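PDB 5DMH: 3-oxo-tetronate kinase from Cupriavidus necator, which catalyses the ATP-dependent phosphorylation of 3-oxo-tetronate (3-dehydroerythronate) to its 4-phosphate in carbohydrate metabolism. Local coordinates for residues R386-A391 and K427-A432. Numbering follows the deposited sequence.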
ATOM      1  N   ARG A 386      -1.870  20.478  -9.861  1.00 23.26           N
ATOM      2  CA  ARG A 386      -3.102  19.871  -9.363  1.00 20.91           C
ATOM      3  C   ARG A 386      -3.111  18.343  -9.514  1.00 20.24           C
ATOM      4  O   ARG A 386      -3.889  17.668  -8.843  1.00 23.55           O
ATOM      5  CB  ARG A 386      -4.316  20.451 -10.084  1.00 32.16           C
ATOM      6  CG  ARG A 386      -4.481  21.949  -9.894  1.00 35.95           C
ATOM      7  CD  ARG A 386      -5.069  22.272  -8.537  1.00 37.48           C
ATOM      8  NE  ARG A 386      -6.413  21.705  -8.408  1.00 37.18           N
ATOM      9  CZ  ARG A 386      -7.505  22.230  -8.953  1.00 40.00           C
ATOM     10  NH1 ARG A 386      -7.428  23.352  -9.656  1.00 41.35           N
ATOM     11  NH2 ARG A 386      -8.679  21.637  -8.786  1.00 37.38           N
ATOM     12  N   ARG A 387      -2.287  17.809 -10.419  1.00 19.09           N
ATOM     13  CA  ARG A 387      -2.257  16.347 -10.657  1.00 18.11           C
ATOM     14  C   ARG A 387      -0.880  15.794 -10.320  1.00 22.47           C
ATOM     15  O   ARG A 387       0.128  16.269 -10.835  1.00 19.93           O
ATOM     16  CB  ARG A 387      -2.605  15.996 -12.118  1.00 18.52           C
ATOM     17  CG  ARG A 387      -3.998  16.450 -12.588  1.00 23.99           C
ATOM     18  CD  ARG A 387      -4.219  16.165 -14.075  1.00 26.59           C
ATOM     19  NE  ARG A 387      -3.387  17.031 -14.895  1.00 25.17           N
ATOM     20  CZ  ARG A 387      -2.752  16.691 -16.014  1.00 28.10           C
ATOM     21  NH1 ARG A 387      -2.020  17.604 -16.643  1.00 25.23           N
ATOM     22  NH2 ARG A 387      -2.832  15.473 -16.517  1.00 27.82           N
ATOM     23  N   PHE A 388      -0.860  14.788  -9.451  1.00 18.74           N
ATOM     24  CA  PHE A 388       0.374  14.167  -8.990  1.00 15.31           C
ATOM     25  C   PHE A 388       0.320  12.671  -9.153  1.00 15.48           C
ATOM     26  O   PHE A 388      -0.530  12.000  -8.536  1.00 14.87           O
ATOM     27  CB  PHE A 388       0.577  14.489  -7.506  1.00 19.29           C
ATOM     28  CG  PHE A 388       0.660  15.949  -7.196  1.00 20.82           C
ATOM     29  CD1 PHE A 388      -0.488  16.728  -7.133  1.00 21.13           C
ATOM     30  CD2 PHE A 388       1.884  16.546  -6.917  1.00 18.98           C
ATOM     31  CE1 PHE A 388      -0.405  18.077  -6.822  1.00 20.31           C
ATOM     32  CE2 PHE A 388       1.956  17.884  -6.609  1.00 19.69           C
ATOM     33  CZ  PHE A 388       0.828  18.648  -6.568  1.00 19.30           C
ATOM     34  N   VAL A 389       1.243  12.135  -9.955  1.00 17.73           N
ATOM     35  CA  VAL A 389       1.468  10.690 -10.074  1.00 15.98           C
ATOM     36  C   VAL A 389       2.769  10.358  -9.356  1.00 17.70           C
ATOM     37  O   VAL A 389       3.808  10.902  -9.681  1.00 17.23           O
ATOM     38  CB  VAL A 389       1.594  10.265 -11.556  1.00 15.25           C
ATOM     39  CG1 VAL A 389       1.873   8.775 -11.664  1.00 16.59           C
ATOM     40  CG2 VAL A 389       0.338  10.650 -12.324  1.00 19.47           C
ATOM     41  N   VAL A 390       2.679   9.498  -8.347  1.00 13.53           N
ATOM     42  CA  VAL A 390       3.793   9.153  -7.496  1.00 13.67           C
ATOM     43  C   VAL A 390       4.049   7.651  -7.565  1.00 15.10           C
ATOM     44  O   VAL A 390       3.150   6.858  -7.325  1.00 18.36           O
ATOM     45  CB  VAL A 390       3.546   9.558  -6.034  1.00 14.98           C
ATOM     46  CG1 VAL A 390       4.822   9.368  -5.218  1.00 15.78           C
ATOM     47  CG2 VAL A 390       3.028  11.000  -5.911  1.00 15.80           C
ATOM     48  N   ALA A 391       5.278   7.277  -7.874  1.00 16.98           N
ATOM     49  CA  ALA A 391       5.672   5.883  -7.963  1.00 14.91           C
ATOM     50  C   ALA A 391       6.460   5.507  -6.732  1.00 15.71           C
ATOM     51  O   ALA A 391       7.523   6.088  -6.482  1.00 13.30           O
ATOM     52  CB  ALA A 391       6.502   5.649  -9.223  1.00 15.60           C
ATOM     53  N   LYS A 427     -10.743  23.256  -4.200  1.00 45.30           N
ATOM     54  CA  LYS A 427     -10.071  22.948  -5.460  1.00 47.28           C
ATOM     55  C   LYS A 427      -9.220  21.689  -5.265  1.00 38.51           C
ATOM     56  O   LYS A 427      -8.052  21.752  -4.883  1.00 38.18           O
ATOM     57  CB  LYS A 427      -9.221  24.130  -5.928  1.00 43.97           C
ATOM     58  CG  LYS A 427     -10.060  25.289  -6.433  1.00 49.88           C
ATOM     59  CD  LYS A 427      -9.210  26.481  -6.851  1.00 46.84           C
ATOM     60  CE  LYS A 427      -8.740  27.280  -5.642  1.00 55.79           C
ATOM     61  NZ  LYS A 427      -8.730  28.758  -5.911  1.00 63.14           N
ATOM     62  N   PRO A 428      -9.811  20.524  -5.522  1.00 40.60           N
ATOM     63  CA  PRO A 428      -9.092  19.305  -5.120  1.00 35.84           C
ATOM     64  C   PRO A 428      -7.765  19.105  -5.839  1.00 29.66           C
ATOM     65  O   PRO A 428      -7.519  19.718  -6.883  1.00 35.00           O
ATOM     66  CB  PRO A 428     -10.057  18.175  -5.514  1.00 41.81           C
ATOM     67  CG  PRO A 428     -11.398  18.825  -5.702  1.00 41.00           C
ATOM     68  CD  PRO A 428     -11.099  20.235  -6.170  1.00 38.75           C
ATOM     69  N   LEU A 429      -6.928  18.250  -5.270  1.00 26.71           N
ATOM     70  CA  LEU A 429      -5.793  17.673  -5.967  1.00 22.54           C
ATOM     71  C   LEU A 429      -6.199  16.291  -6.434  1.00 22.86           C
ATOM     72  O   LEU A 429      -7.011  15.635  -5.800  1.00 24.65           O
ATOM     73  CB  LEU A 429      -4.571  17.565  -5.057  1.00 20.83           C
ATOM     74  CG  LEU A 429      -4.167  18.850  -4.343  1.00 27.06           C
ATOM     75  CD1 LEU A 429      -2.998  18.591  -3.401  1.00 29.32           C
ATOM     76  CD2 LEU A 429      -3.830  19.951  -5.368  1.00 30.09           C
ATOM     77  N   ALA A 430      -5.643  15.858  -7.554  1.00 20.97           N
ATOM     78  CA  ALA A 430      -5.865  14.500  -8.027  1.00 20.96           C
ATOM     79  C   ALA A 430      -4.547  13.759  -7.921  1.00 19.17           C
ATOM     80  O   ALA A 430      -3.507  14.233  -8.402  1.00 22.79           O
ATOM     81  CB  ALA A 430      -6.375  14.504  -9.458  1.00 19.74           C
ATOM     82  N   LEU A 431      -4.592  12.600  -7.270  1.00 16.42           N
ATOM     83  CA  LEU A 431      -3.408  11.813  -6.989  1.00 17.34           C
ATOM     84  C   LEU A 431      -3.536  10.386  -7.482  1.00 16.40           C
ATOM     85  O   LEU A 431      -4.597   9.772  -7.353  1.00 19.59           O
ATOM     86  CB  LEU A 431      -3.207  11.707  -5.480  1.00 18.84           C
ATOM     87  CG  LEU A 431      -3.068  12.998  -4.667  1.00 32.02           C
ATOM     88  CD1 LEU A 431      -2.983  12.620  -3.209  1.00 47.45           C
ATOM     89  CD2 LEU A 431      -1.835  13.691  -5.060  1.00 31.11           C
ATOM     90  N   ALA A 432      -2.434   9.839  -7.979  1.00 16.70           N
ATOM     91  CA  ALA A 432      -2.349   8.410  -8.262  1.00 18.12           C
ATOM     92  C   ALA A 432      -1.104   7.944  -7.543  1.00 16.77           C
ATOM     93  O   ALA A 432       0.002   8.409  -7.830  1.00 17.28           O
ATOM     94  CB  ALA A 432      -2.250   8.139  -9.775  1.00 19.22           C
TER
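Arg-386 closes the start of a parallel strand pair by reaching across to the carbonyl of Pro-428, one residue before its partner Leu-429. Bends at chi2 and chi3 (-78° and -63°) bring the NE/NH2 edge of the guanidinium to the carbonyl oxygen: Arg-386 NE lies 2.7 Å and its NH2 2.9 Å from Pro-428 O, which sits in the plane of the group. The NH2 bond uses a lone pair in the carbonyl plane, whereas NE comes in tilted from it. CB of Lys-427 lies over one guanidinium face. From here the strands run in register, joined by alternating backbone bonds: Ala-430 N to Arg-386 O, Phe-388 N to Ala-430 O, Ala-432 N to Phe-388 O and Val-390 N to Ala-432 O. Phe-388 packs its CB 3.5 Å from Leu-431 CD2, and its ring edge, at CE1, meets Leu-429 CD2 at 4.2 Å; Leu-403 of helix 393-403 also touches this side chain. On the opposite face Ala-432 offers just a methyl, 4.4 Å from Val-389 CG2, where helix 443-451 packs against the valine. Both strands belong to the nucleotide-binding C-terminal domain, and Val-390 touches the probable ATP-binding residue Thr-395. Regular backbone pairing thus fixes the register of two strands whose Val-390 end lies near the bound ADP, while the pair of arginine hydrogen bonds to one carbonyl oxygen extends polar pairing to Pro-428, just ahead of the strand that begins at Ala-430.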